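Glucosidase (Croceicoccus marinus, PDB 5Z3K) probably hydrolyses O-glycosidic bonds as a beta-glucosidase of glycoside hydrolase family 39, built on a TIM-barrel catalytic domain. Local coordinates at residues Trp76-Pro80 and Lys125-Val129; Tyr86-Asp92 and Asn132-Tyr137. All blocks are in the same frame, centred on the assembly; numbering follows the deposited sequence.

Contact 1: residues Trp76-Pro80 and Lys125-Val129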
ATOM      1  N   TRP A  76       1.516 -30.361  11.536  1.00 20.14           N
ATOM      2  CA  TRP A  76       1.351 -29.865  12.898  1.00 17.07           C
ATOM      3  C   TRP A  76       1.685 -30.903  13.970  1.00 23.00           C
ATOM      4  O   TRP A  76       1.664 -30.563  15.158  1.00 24.65           O
ATOM      5  CB  TRP A  76      -0.071 -29.330  13.081  1.00 17.48           C
ATOM      6  CG  TRP A  76      -0.203 -27.938  12.528  1.00 19.76           C
ATOM      7  CD1 TRP A  76      -0.777 -27.570  11.339  1.00 19.82           C
ATOM      8  CD2 TRP A  76       0.277 -26.737  13.133  1.00 17.99           C
ATOM      9  NE1 TRP A  76      -0.685 -26.201  11.173  1.00 18.02           N
ATOM     10  CE2 TRP A  76      -0.042 -25.667  12.260  1.00 16.60           C
ATOM     11  CE3 TRP A  76       0.943 -26.455  14.332  1.00 20.97           C
ATOM     12  CZ2 TRP A  76       0.284 -24.341  12.552  1.00 17.35           C
ATOM     13  CZ3 TRP A  76       1.263 -25.133  14.624  1.00 21.90           C
ATOM     14  CH2 TRP A  76       0.930 -24.092  13.736  1.00 21.57           C
ATOM     15  N   SER A  77       2.018 -32.137  13.598  1.00 24.13           N
ATOM     16  CA  SER A  77       2.516 -33.097  14.575  1.00 27.37           C
ATOM     17  C   SER A  77       4.027 -33.018  14.761  1.00 30.60           C
ATOM     18  O   SER A  77       4.561 -33.673  15.664  1.00 27.28           O
ATOM     19  CB  SER A  77       2.125 -34.520  14.163  1.00 25.13           C
ATOM     20  OG  SER A  77       2.835 -34.932  13.006  1.00 27.16           O
ATOM     21  N   ALA A  78       4.721 -32.229  13.941  1.00 22.27           N
ATOM     22  CA  ALA A  78       6.178 -32.177  13.963  1.00 21.04           C
ATOM     23  C   ALA A  78       6.690 -31.400  15.174  1.00 21.74           C
ATOM     24  O   ALA A  78       5.976 -30.613  15.794  1.00 23.22           O
ATOM     25  CB  ALA A  78       6.714 -31.547  12.675  1.00 22.91           C
ATOM     26  N   ASP A  79       7.954 -31.637  15.498  1.00 25.59           N
ATOM     27  CA  ASP A  79       8.622 -30.939  16.594  1.00 26.08           C
ATOM     28  C   ASP A  79       8.755 -29.452  16.274  1.00 27.43           C
ATOM     29  O   ASP A  79       9.472 -29.092  15.332  1.00 25.14           O
ATOM     30  CB  ASP A  79       9.992 -31.583  16.812  1.00 27.91           C
ATOM     31  CG  ASP A  79      10.791 -30.948  17.933  1.00 30.46           C
ATOM     32  OD1 ASP A  79      10.404 -29.892  18.474  1.00 25.03           O
ATOM     33  OD2 ASP A  79      11.846 -31.526  18.269  1.00 36.86           O
ATOM     34  N   PRO A  80       8.116 -28.559  17.039  1.00 26.44           N
ATOM     35  CA  PRO A  80       8.193 -27.122  16.721  1.00 25.86           C
ATOM     36  C   PRO A  80       9.530 -26.485  17.063  1.00 28.83           C
ATOM     37  O   PRO A  80       9.735 -25.314  16.721  1.00 28.65           O
ATOM     38  CB  PRO A  80       7.073 -26.521  17.574  1.00 25.70           C
ATOM     39  CG  PRO A  80       7.026 -27.424  18.767  1.00 28.15           C
ATOM     40  CD  PRO A  80       7.313 -28.811  18.247  1.00 23.04           C
ATOM     41  N   LYS A 125       0.906 -24.604  20.877  1.00 17.95           N
ATOM     42  CA  LYS A 125       1.842 -24.948  19.808  1.00 19.28           C
ATOM     43  C   LYS A 125       1.833 -23.893  18.705  1.00 24.93           C
ATOM     44  O   LYS A 125       2.887 -23.562  18.149  1.00 20.92           O
ATOM     45  CB  LYS A 125       1.521 -26.332  19.236  1.00 22.71           C
ATOM     46  CG  LYS A 125       2.628 -26.911  18.324  1.00 21.12           C
ATOM     47  CD  LYS A 125       2.320 -28.333  17.896  1.00 29.52           C
ATOM     48  CE  LYS A 125       3.576 -29.028  17.396  1.00 29.20           C
ATOM     49  NZ  LYS A 125       3.377 -30.494  17.161  1.00 24.98           N
ATOM     50  N   TYR A 126       0.654 -23.360  18.370  1.00 17.82           N
ATOM     51  CA  TYR A 126       0.580 -22.248  17.426  1.00 22.66           C
ATOM     52  C   TYR A 126       1.513 -21.113  17.850  1.00 19.62           C
ATOM     53  O   TYR A 126       2.291 -20.585  17.045  1.00 17.75           O
ATOM     54  CB  TYR A 126      -0.875 -21.772  17.326  1.00 20.63           C
ATOM     55  CG  TYR A 126      -1.133 -20.704  16.281  1.00 20.95           C
ATOM     56  CD1 TYR A 126      -1.301 -21.039  14.936  1.00 20.39           C
ATOM     57  CD2 TYR A 126      -1.223 -19.366  16.641  1.00 18.19           C
ATOM     58  CE1 TYR A 126      -1.551 -20.049  13.972  1.00 18.12           C
ATOM     59  CE2 TYR A 126      -1.471 -18.378  15.689  1.00 22.50           C
ATOM     60  CZ  TYR A 126      -1.633 -18.732  14.360  1.00 17.75           C
ATOM     61  OH  TYR A 126      -1.870 -17.756  13.411  1.00 16.40           O
ATOM     62  N   GLU A 127       1.479 -20.759  19.136  1.00 18.96           N
ATOM     63  CA  GLU A 127       2.308 -19.664  19.634  1.00 20.14           C
ATOM     64  C   GLU A 127       3.800 -19.981  19.501  1.00 19.56           C
ATOM     65  O   GLU A 127       4.585 -19.111  19.105  1.00 21.83           O
ATOM     66  CB  GLU A 127       1.926 -19.355  21.087  1.00 19.31           C
ATOM     67  CG  GLU A 127       2.695 -18.196  21.713  1.00 21.75           C
ATOM     68  CD  GLU A 127       2.151 -17.796  23.083  1.00 30.10           C
ATOM     69  OE1 GLU A 127       1.046 -18.252  23.444  1.00 24.87           O
ATOM     70  OE2 GLU A 127       2.822 -17.013  23.790  1.00 28.81           O
ATOM     71  N   GLN A 128       4.193 -21.194  19.805  1.00 22.29           N
ATOM     72  CA  GLN A 128       5.568 -21.566  19.664  1.00 25.35           C
ATOM     73  C   GLN A 128       6.016 -21.469  18.192  1.00 18.20           C
ATOM     74  O   GLN A 128       7.051 -21.007  17.910  1.00 19.74           O
ATOM     75  CB  GLN A 128       5.791 -23.011  20.122  1.00 21.00           C
ATOM     76  CG  GLN A 128       5.596 -23.313  21.568  1.00 33.05           C
ATOM     77  CD  GLN A 128       5.929 -24.785  21.857  1.00 41.05           C
ATOM     78  OE1 GLN A 128       5.093 -25.641  21.757  1.00 50.84           O
ATOM     79  NE2 GLN A 128       7.179 -25.063  22.108  1.00 38.38           N
ATOM     80  N   VAL A 129       5.168 -21.896  17.300  1.00 16.22           N
ATOM     81  CA  VAL A 129       5.538 -21.910  15.888  1.00 16.80           C
ATOM     82  C   VAL A 129       5.621 -20.483  15.359  1.00 17.24           C
ATOM     83  O   VAL A 129       6.535 -20.148  14.597  1.00 15.78           O
ATOM     84  CB  VAL A 129       4.557 -22.798  15.097  1.00 18.54           C
ATOM     85  CG1 VAL A 129       4.651 -22.540  13.606  1.00 18.98           C
ATOM     86  CG2 VAL A 129       4.856 -24.266  15.401  1.00 15.96           C
TER

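Contact 2: residues Tyr86-Asp92 and Asn132-Tyr137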
ATOM      1  N   TYR A  86       9.960 -26.672   9.618  1.00 19.69           N
ATOM      2  CA  TYR A  86       9.452 -25.453   9.005  1.00 17.54           C
ATOM      3  C   TYR A  86       9.740 -25.459   7.511  1.00 22.63           C
ATOM      4  O   TYR A  86      10.710 -26.063   7.053  1.00 22.43           O
ATOM      5  CB  TYR A  86      10.087 -24.218   9.644  1.00 17.17           C
ATOM      6  CG  TYR A  86       9.701 -24.032  11.087  1.00 17.57           C
ATOM      7  CD1 TYR A  86      10.257 -24.833  12.084  1.00 23.02           C
ATOM      8  CD2 TYR A  86       8.767 -23.072  11.460  1.00 16.62           C
ATOM      9  CE1 TYR A  86       9.898 -24.676  13.416  1.00 20.63           C
ATOM     10  CE2 TYR A  86       8.402 -22.905  12.796  1.00 15.13           C
ATOM     11  CZ  TYR A  86       8.972 -23.721  13.762  1.00 20.21           C
ATOM     12  OH  TYR A  86       8.615 -23.570  15.083  1.00 21.63           O
ATOM     13  N   ASN A  87       8.892 -24.767   6.754  1.00 16.71           N
ATOM     14  CA  ASN A  87       8.993 -24.709   5.293  1.00 18.44           C
ATOM     15  C   ASN A  87       9.239 -23.247   4.928  1.00 15.72           C
ATOM     16  O   ASN A  87       8.306 -22.501   4.614  1.00 14.51           O
ATOM     17  CB  ASN A  87       7.706 -25.295   4.641  1.00 18.22           C
ATOM     18  CG  ASN A  87       7.658 -25.116   3.131  1.00 17.24           C
ATOM     19  OD1 ASN A  87       8.687 -24.939   2.472  1.00 17.13           O
ATOM     20  ND2 ASN A  87       6.447 -25.151   2.579  1.00 18.05           N
ATOM     21  N   PHE A  88      10.507 -22.834   5.007  1.00 14.91           N
ATOM     22  CA  PHE A  88      10.888 -21.435   4.826  1.00 17.43           C
ATOM     23  C   PHE A  88      11.355 -21.101   3.410  1.00 14.46           C
ATOM     24  O   PHE A  88      11.518 -19.917   3.102  1.00 15.24           O
ATOM     25  CB  PHE A  88      12.014 -21.050   5.802  1.00 13.49           C
ATOM     26  CG  PHE A  88      11.598 -20.965   7.260  1.00 13.98           C
ATOM     27  CD1 PHE A  88      10.495 -20.219   7.660  1.00 16.06           C
ATOM     28  CD2 PHE A  88      12.353 -21.598   8.236  1.00 16.48           C
ATOM     29  CE1 PHE A  88      10.144 -20.119   9.012  1.00 16.31           C
ATOM     30  CE2 PHE A  88      12.009 -21.499   9.599  1.00 16.86           C
ATOM     31  CZ  PHE A  88      10.898 -20.763   9.980  1.00 17.13           C
ATOM     32  N   ALA A  89      11.560 -22.091   2.542  1.00 16.36           N
ATOM     33  CA  ALA A  89      12.356 -21.866   1.338  1.00 15.94           C
ATOM     34  C   ALA A  89      11.776 -20.752   0.472  1.00 15.11           C
ATOM     35  O   ALA A  89      12.477 -19.791   0.130  1.00 15.15           O
ATOM     36  CB  ALA A  89      12.489 -23.156   0.530  1.00 19.32           C
ATOM     37  N   ALA A  90      10.502 -20.866   0.083  1.00 11.20           N
ATOM     38  CA  ALA A  90       9.973 -19.871  -0.850  1.00 10.73           C
ATOM     39  C   ALA A  90       9.859 -18.517  -0.168  1.00 12.06           C
ATOM     40  O   ALA A  90      10.169 -17.477  -0.767  1.00 12.09           O
ATOM     41  CB  ALA A  90       8.615 -20.319  -1.401  1.00 15.51           C
ATOM     42  N   THR A  91       9.425 -18.517   1.092  1.00 12.02           N
ATOM     43  CA  THR A  91       9.316 -17.264   1.830  1.00 14.71           C
ATOM     44  C   THR A  91      10.690 -16.617   2.011  1.00 15.64           C
ATOM     45  O   THR A  91      10.831 -15.393   1.887  1.00 12.53           O
ATOM     46  CB  THR A  91       8.640 -17.511   3.181  1.00 13.72           C
ATOM     47  OG1 THR A  91       7.386 -18.171   2.976  1.00 14.42           O
ATOM     48  CG2 THR A  91       8.388 -16.179   3.900  1.00  9.89           C
ATOM     49  N   ASP A  92      11.718 -17.429   2.272  1.00 12.17           N
ATOM     50  CA  ASP A  92      13.082 -16.910   2.340  1.00 14.18           C
ATOM     51  C   ASP A  92      13.452 -16.187   1.055  1.00 11.13           C
ATOM     52  O   ASP A  92      14.111 -15.143   1.086  1.00 12.22           O
ATOM     53  CB  ASP A  92      14.085 -18.047   2.565  1.00 13.08           C
ATOM     54  CG  ASP A  92      14.118 -18.547   3.993  1.00 15.99           C
ATOM     55  OD1 ASP A  92      13.445 -17.962   4.867  1.00 13.68           O
ATOM     56  OD2 ASP A  92      14.825 -19.551   4.230  1.00 16.62           O
ATOM     57  N   ASN A 132       9.042 -18.964  16.526  1.00 20.49           N
ATOM     58  CA  ASN A 132      10.226 -19.379  15.779  1.00 20.78           C
ATOM     59  C   ASN A 132      10.200 -18.927  14.328  1.00 21.51           C
ATOM     60  O   ASN A 132      11.266 -18.806  13.715  1.00 19.25           O
ATOM     61  CB  ASN A 132      10.405 -20.897  15.853  1.00 17.19           C
ATOM     62  CG  ASN A 132      10.916 -21.347  17.212  1.00 24.51           C
ATOM     63  OD1 ASN A 132      11.495 -20.551  17.963  1.00 23.47           O
ATOM     64  ND2 ASN A 132      10.694 -22.617  17.542  1.00 24.80           N
ATOM     65  N   ILE A 133       9.018 -18.696  13.750  1.00 20.23           N
ATOM     66  CA  ILE A 133       8.976 -18.019  12.458  1.00 16.59           C
ATOM     67  C   ILE A 133       9.557 -16.623  12.600  1.00 18.06           C
ATOM     68  O   ILE A 133      10.353 -16.168  11.766  1.00 14.32           O
ATOM     69  CB  ILE A 133       7.535 -17.990  11.911  1.00 20.52           C
ATOM     70  CG1 ILE A 133       7.108 -19.401  11.501  1.00 17.28           C
ATOM     71  CG2 ILE A 133       7.406 -16.996  10.744  1.00 16.48           C
ATOM     72  CD1 ILE A 133       5.627 -19.580  11.384  1.00 14.26           C
ATOM     73  N   VAL A 134       9.192 -15.929  13.681  1.00 15.55           N
ATOM     74  CA  VAL A 134       9.720 -14.591  13.910  1.00 16.23           C
ATOM     75  C   VAL A 134      11.222 -14.650  14.146  1.00 19.09           C
ATOM     76  O   VAL A 134      11.980 -13.837  13.608  1.00 17.24           O
ATOM     77  CB  VAL A 134       8.981 -13.915  15.082  1.00 15.28           C
ATOM     78  CG1 VAL A 134       9.597 -12.560  15.406  1.00 17.13           C
ATOM     79  CG2 VAL A 134       7.494 -13.757  14.761  1.00 16.75           C
ATOM     80  N   ARG A 135      11.676 -15.616  14.950  1.00 19.73           N
ATOM     81  CA  ARG A 135      13.105 -15.752  15.211  1.00 19.37           C
ATOM     82  C   ARG A 135      13.872 -16.093  13.941  1.00 18.33           C
ATOM     83  O   ARG A 135      15.029 -15.690  13.786  1.00 19.20           O
ATOM     84  CB  ARG A 135      13.342 -16.828  16.272  1.00 20.71           C
ATOM     85  CG  ARG A 135      13.015 -16.376  17.679  1.00 20.51           C
ATOM     86  CD  ARG A 135      13.381 -17.428  18.733  1.00 27.61           C
ATOM     87  NE  ARG A 135      12.942 -16.977  20.051  1.00 26.96           N
ATOM     88  CZ  ARG A 135      13.534 -16.003  20.741  1.00 24.89           C
ATOM     89  NH1 ARG A 135      14.613 -15.400  20.254  1.00 30.28           N
ATOM     90  NH2 ARG A 135      13.051 -15.634  21.920  1.00 30.77           N
ATOM     91  N   HIS A 136      13.252 -16.844  13.035  1.00 16.04           N
ATOM     92  CA  HIS A 136      13.906 -17.141  11.766  1.00 16.26           C
ATOM     93  C   HIS A 136      14.127 -15.874  10.945  1.00 18.16           C
ATOM     94  O   HIS A 136      15.172 -15.722  10.300  1.00 15.02           O
ATOM     95  CB  HIS A 136      13.082 -18.166  10.986  1.00 14.22           C
ATOM     96  CG  HIS A 136      13.613 -18.460   9.626  1.00 16.80           C
ATOM     97  ND1 HIS A 136      14.697 -19.288   9.407  1.00 18.95           N
ATOM     98  CD2 HIS A 136      13.206 -18.041   8.404  1.00 16.29           C
ATOM     99  CE1 HIS A 136      14.935 -19.364   8.110  1.00 16.61           C
ATOM    100  NE2 HIS A 136      14.047 -18.612   7.480  1.00 16.62           N
ATOM    101  N   TYR A 137      13.176 -14.943  10.961  1.00 17.85           N
ATOM    102  CA  TYR A 137      13.307 -13.758  10.123  1.00 16.32           C
ATOM    103  C   TYR A 137      13.889 -12.551  10.845  1.00 18.94           C
ATOM    104  O   TYR A 137      14.193 -11.554  10.186  1.00 18.49           O
ATOM    105  CB  TYR A 137      11.951 -13.402   9.493  1.00 13.35           C
ATOM    106  CG  TYR A 137      11.604 -14.420   8.429  1.00 13.60           C
ATOM    107  CD1 TYR A 137      12.386 -14.530   7.281  1.00 14.43           C
ATOM    108  CD2 TYR A 137      10.557 -15.321   8.602  1.00 12.79           C
ATOM    109  CE1 TYR A 137      12.110 -15.473   6.315  1.00 16.00           C
ATOM    110  CE2 TYR A 137      10.271 -16.275   7.634  1.00 11.83           C
ATOM    111  CZ  TYR A 137      11.048 -16.346   6.492  1.00 12.93           C
ATOM    112  OH  TYR A 137      10.797 -17.312   5.532  1.00 14.11           O
TER

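Contact 1: residues Trp76-Pro80 and Lys125-Val129
Lys125 reaches off its helix into the loop formed by Trp76-Pro80, and its ammonium group is held there by two backbone carbonyls. The bond from Lys125 NZ to Trp76 O is short at 2.6 Å, with the nitrogen lying above the carbonyl plane; the one from Lys125 NZ to Ala78 O measures 2.9 Å and is tilted by 31° from its carbonyl plane. Two carbonyls of the loop thus converge on a single cation, the backbone curving round the lysine nitrogen. The side chain gets that far because it is stretched out along its whole length, with CG anti to the backbone N (chi1 -167°). Its methylene part is not idle: Lys125 CE lies 3.8 Å from Pro80 CD, the lysine chain crossing the proline ring at about a right angle.

Apolar contacts flank this grip. Val129 CG2 is wedged between the two ends of the loop, 3.8 Å from Trp76 CZ3 and also 3.8 Å from Pro80 CB. The far end of the indole, Trp76 CH2, comes within 4.0 Å of Tyr126 CD1, while Pro80 CG lies beside the amide of Gln128.

Further out, Trp76 is fixed by hydrogen bonds from its NE1 to Asp64 O and from its backbone N to Asp67. Segment 125-129 belongs to the start of helix 123-138, whose Tyr126 and Glu127 touch helix 169-186, so the long loop between strand 53-55 and helix 89-100 is fastened to the outer layer of the barrel.

Contact 2: residues Tyr86-Asp92 and Asn132-Tyr137
This is a buried, largely aromatic contact with a polar end, joining two successive helices on the outside of the beta/alpha barrel: the lead-in and first turn of helix 89-100 meet the last turns of helix 123-138. At its centre Phe88 and His136 stack face to face, their centroids 3.5 Å apart and their planes only 3° from parallel. His136 CG stands anti to the backbone N (chi1 176°), which sends the imidazole out from its helix over the phenyl face; Tyr86 CB lies against the opposite face, toward its rim. Tyr137 meets the same phenylalanine obliquely, with Phe88 CD1 4.0 Å from Tyr137 CE2, and completes a three-ring cluster. Ile133 CG1 fills in at the phenyl edge, 4.0 Å from Phe88 CE1, and touches the edge of the Tyr86 ring as well. Beyond it, Tyr86 OH, hydrogen-bonded to Pro80 O, rests 3.3 Å from Asn132 CB.

The polar end is built on Asp92. His136 NE2 donates to Asp92 OD1 over 2.8 Å with an angle of 162° at the hydrogen; it uses the syn lone pair of Asp92 OD1, and that oxygen lies in the imidazole plane; carboxylate and ring are nearly coplanar. Tyr137 OH adds a weak bond to the same oxygen, its ring plane steeply inclined to the carboxylate, and packs against the methyl of Thr91.

On its other side His136 ND1 is hydrogen-bonded to Trp141 O. With both ring nitrogens engaged, one by a carboxylate and one by a carbonyl, the imidazole is fixed in rotation and flat against Phe88; such surroundings would tend to stabilise a protonated imidazolium, and the Asp92 carboxylate would offset its charge.

Overall arrangement
Both contacts use helix 123-138, contact 1 near its start and contact 2 at its end, and their centres lie about 13 Å apart on the same side of the chain's centre. Along the chain the segments alternate: 76-80, 86-92, 125-129, 132-137. The loop and the start of helix 89-100 therefore meet the later helix in the same order along the chain. The two sites meet at Pro80 O, which probably accepts hydrogen bonds from Tyr86 OH and Asn132 ND2. Strand 104-109 of the eight-stranded parallel barrel lies between the two helices in sequence, so together the contacts tie consecutive parts of the barrel's outer layer.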